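Local coordinates for protein enzyme subtilase SubTY from Bacillus sp. TY145 (Bacillus sp., PDB 5FFN) that probably hydrolyses peptide bonds in proteins as a subtilisin-like serine endopeptidase of the subtilase family, its fold carrying bound calcium and sodium ions, at residues A[182-187]-A[221-226]. Numbering follows the deposited sequence.
Sequences GGLVNA and IQERDI. With NA (sodium ion), chain E; CA (calcium ion), chain C.
A sodium ion held by one loop reaches the other through two water ligands, while a single backbone hydrogen bond joins G182-A187 directly to I221-I226. The carbonyl oxygens of G182, L184 and A187 bind sodium, the type I turn from L184 to A187 bringing the last two to the same ion. Two waters are bound to the same ion: one donates to Q222 O and D225 O, the other to D225 O, so the second loop reaches the metal at second-shell distance.

The direct bond runs from R224 N to G183 O, 2.8 Å long and nearly straight (162°), in the carbonyl plane on a lone pair. E223 closes over the same oxygen, with a CA-H...O contact of 3.2 Å from E223 CA to G183 O and E223 CG at 3.1 Å from G183 O. With CG anti to its backbone N (chi1 -169°) and the chain extended beyond, E223 runs alongside L184, where OE1 is 3.9 Å from L184 CD2. A water spans from V185 N to E223 OE1, which also forms a salt bridge with K146. V185 CG2 packs 3.8 Å from I221 O.

On the side of 221-226 away from the sodium, Q222 OE1 and D225 OD2 bind calcium with a water, T215, D218 and I220. D225 OD2 also accepts from Q222 N, met 55° out of the carboxylate plane, so the oxygen that binds calcium holds the two ends of the type II turn Q222-D225 together.

The loops precede the parallel neighbouring strands 188-194 and 228-231; L184 packs on helix 148-159 and I221 on helix 273-286.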
loop_
_atom_site.group_PDB
_atom_site.type_symbol
_atom_site.label_atom_id
_atom_site.label_comp_id
_atom_site.label_asym_id
_atom_site.label_seq_id
_atom_site.Cartn_x
_atom_site.Cartn_y
_atom_site.Cartn_z
ATOM N N GLY A 182 7.233 3.943 3.291
ATOM C CA GLY A 182 7.482 2.558 3.690
ATOM C C GLY A 182 8.808 2.339 4.396
ATOM O O GLY A 182 8.851 1.697 5.447
ATOM N N GLY A 183 9.885 2.895 3.812
ATOM C CA GLY A 183 11.250 2.749 4.299
ATOM C C GLY A 183 11.598 3.475 5.593
ATOM O O GLY A 183 12.735 3.359 6.082
ATOM N N LEU A 184 10.644 4.209 6.160
ATOM C CA LEU A 184 10.859 4.873 7.463
ATOM C C LEU A 184 10.884 3.872 8.603
ATOM O O LEU A 184 10.159 2.861 8.585
ATOM C CB LEU A 184 9.815 5.932 7.741
ATOM C CG LEU A 184 9.763 7.048 6.706
ATOM C CD1 LEU A 184 8.498 7.886 6.930
ATOM C CD2 LEU A 184 11.066 7.908 6.733
ATOM N N VAL A 185 11.631 4.188 9.654
ATOM C CA VAL A 185 11.739 3.251 10.770
ATOM C C VAL A 185 10.403 2.975 11.447
ATOM O O VAL A 185 10.149 1.874 11.919
ATOM C CB VAL A 185 12.816 3.708 11.815
ATOM C CG1 VAL A 185 12.415 4.941 12.416
ATOM C CG2 VAL A 185 12.913 2.683 12.925
ATOM N N ASN A 186 9.540 3.983 11.464
ATOM C CA ASN A 186 8.274 3.913 12.161
ATOM C C ASN A 186 7.067 3.598 11.273
ATOM O O ASN A 186 5.926 3.748 11.691
ATOM C CB ASN A 186 8.058 5.201 12.979
ATOM C CG ASN A 186 9.045 5.322 14.158
ATOM O OD1 ASN A 186 9.421 4.335 14.735
ATOM N ND2 ASN A 186 9.418 6.525 14.496
ATOM N N ALA A 187 7.336 3.158 10.031
ATOM C CA ALA A 187 6.273 2.655 9.148
ATOM C C ALA A 187 6.575 1.190 8.842
ATOM O O ALA A 187 7.729 0.831 8.654
ATOM C CB ALA A 187 6.197 3.445 7.898
ATOM N N ILE A 221 14.193 -3.602 12.641
ATOM C CA ILE A 221 13.869 -2.680 11.551
ATOM C C ILE A 221 14.710 -1.399 11.682
ATOM O O ILE A 221 14.599 -0.671 12.707
ATOM C CB ILE A 221 12.346 -2.342 11.551
ATOM C CG1 ILE A 221 11.514 -3.576 11.210
ATOM C CG2 ILE A 221 12.053 -1.200 10.615
ATOM C CD1 ILE A 221 11.797 -4.195 9.854
ATOM N N GLN A 222 15.543 -1.155 10.666
ATOM C CA GLN A 222 16.186 0.132 10.394
ATOM C C GLN A 222 15.497 0.787 9.198
ATOM O O GLN A 222 14.639 0.191 8.531
ATOM C CB GLN A 222 17.702 -0.024 10.136
ATOM C CG GLN A 222 18.516 -0.503 11.365
ATOM C CD GLN A 222 18.576 -2.023 11.549
ATOM O OE1 GLN A 222 18.551 -2.794 10.584
ATOM N NE2 GLN A 222 18.677 -2.455 12.810
ATOM N N GLU A 223 15.811 2.057 8.981
ATOM C CA GLU A 223 15.387 2.721 7.762
ATOM C C GLU A 223 15.871 1.912 6.544
ATOM O O GLU A 223 16.991 1.386 6.550
ATOM C CB GLU A 223 15.928 4.139 7.737
ATOM C CG GLU A 223 15.355 4.990 6.658
ATOM C CD GLU A 223 15.673 6.469 6.880
ATOM O OE1 GLU A 223 14.851 7.209 7.440
ATOM O OE2 GLU A 223 16.759 6.846 6.468
ATOM N N ARG A 224 14.977 1.763 5.551
ATOM C CA ARG A 224 15.223 1.056 4.270
ATOM C C ARG A 224 15.106 -0.483 4.435
ATOM O O ARG A 224 15.494 -1.234 3.543
ATOM C CB ARG A 224 16.554 1.448 3.617
ATOM C CG ARG A 224 16.769 2.952 3.429
ATOM C CD ARG A 224 18.022 3.202 2.574
ATOM N NE ARG A 224 17.779 2.887 1.172
ATOM C CZ ARG A 224 17.232 3.732 0.301
ATOM N NH1 ARG A 224 16.879 4.961 0.653
ATOM N NH2 ARG A 224 17.019 3.339 -0.944
ATOM N N ASP A 225 14.471 -0.948 5.521
ATOM C CA ASP A 225 14.216 -2.364 5.664
ATOM C C ASP A 225 12.767 -2.693 5.309
ATOM O O ASP A 225 11.820 -2.012 5.732
ATOM C CB ASP A 225 14.446 -2.853 7.093
ATOM C CG ASP A 225 15.913 -2.904 7.505
ATOM O OD1 ASP A 225 16.816 -2.716 6.689
ATOM O OD2 ASP A 225 16.108 -3.123 8.704
ATOM N N ILE A 226 12.597 -3.773 4.554
ATOM C CA ILE A 226 11.276 -4.362 4.339
ATOM C C ILE A 226 10.840 -5.049 5.630
ATOM O O ILE A 226 11.631 -5.665 6.318
ATOM C CB ILE A 226 11.261 -5.469 3.202
ATOM C CG1 ILE A 226 11.829 -4.877 1.915
ATOM C CG2 ILE A 226 9.899 -6.116 3.045
ATOM C CD1 ILE A 226 10.921 -3.805 1.306
HETATM NA NA NA E . 9.747 0.942 7.442
HETATM CA CA CA C . 17.355 -4.726 9.867
HETATM O O HOH W 1 13.274 6.457 9.446
HETATM O O HOH W 2 11.956 0.424 7.032
HETATM O O HOH W 3 9.571 -1.432 7.644
HETATM O O HOH W 4 15.843 -6.246 8.997
#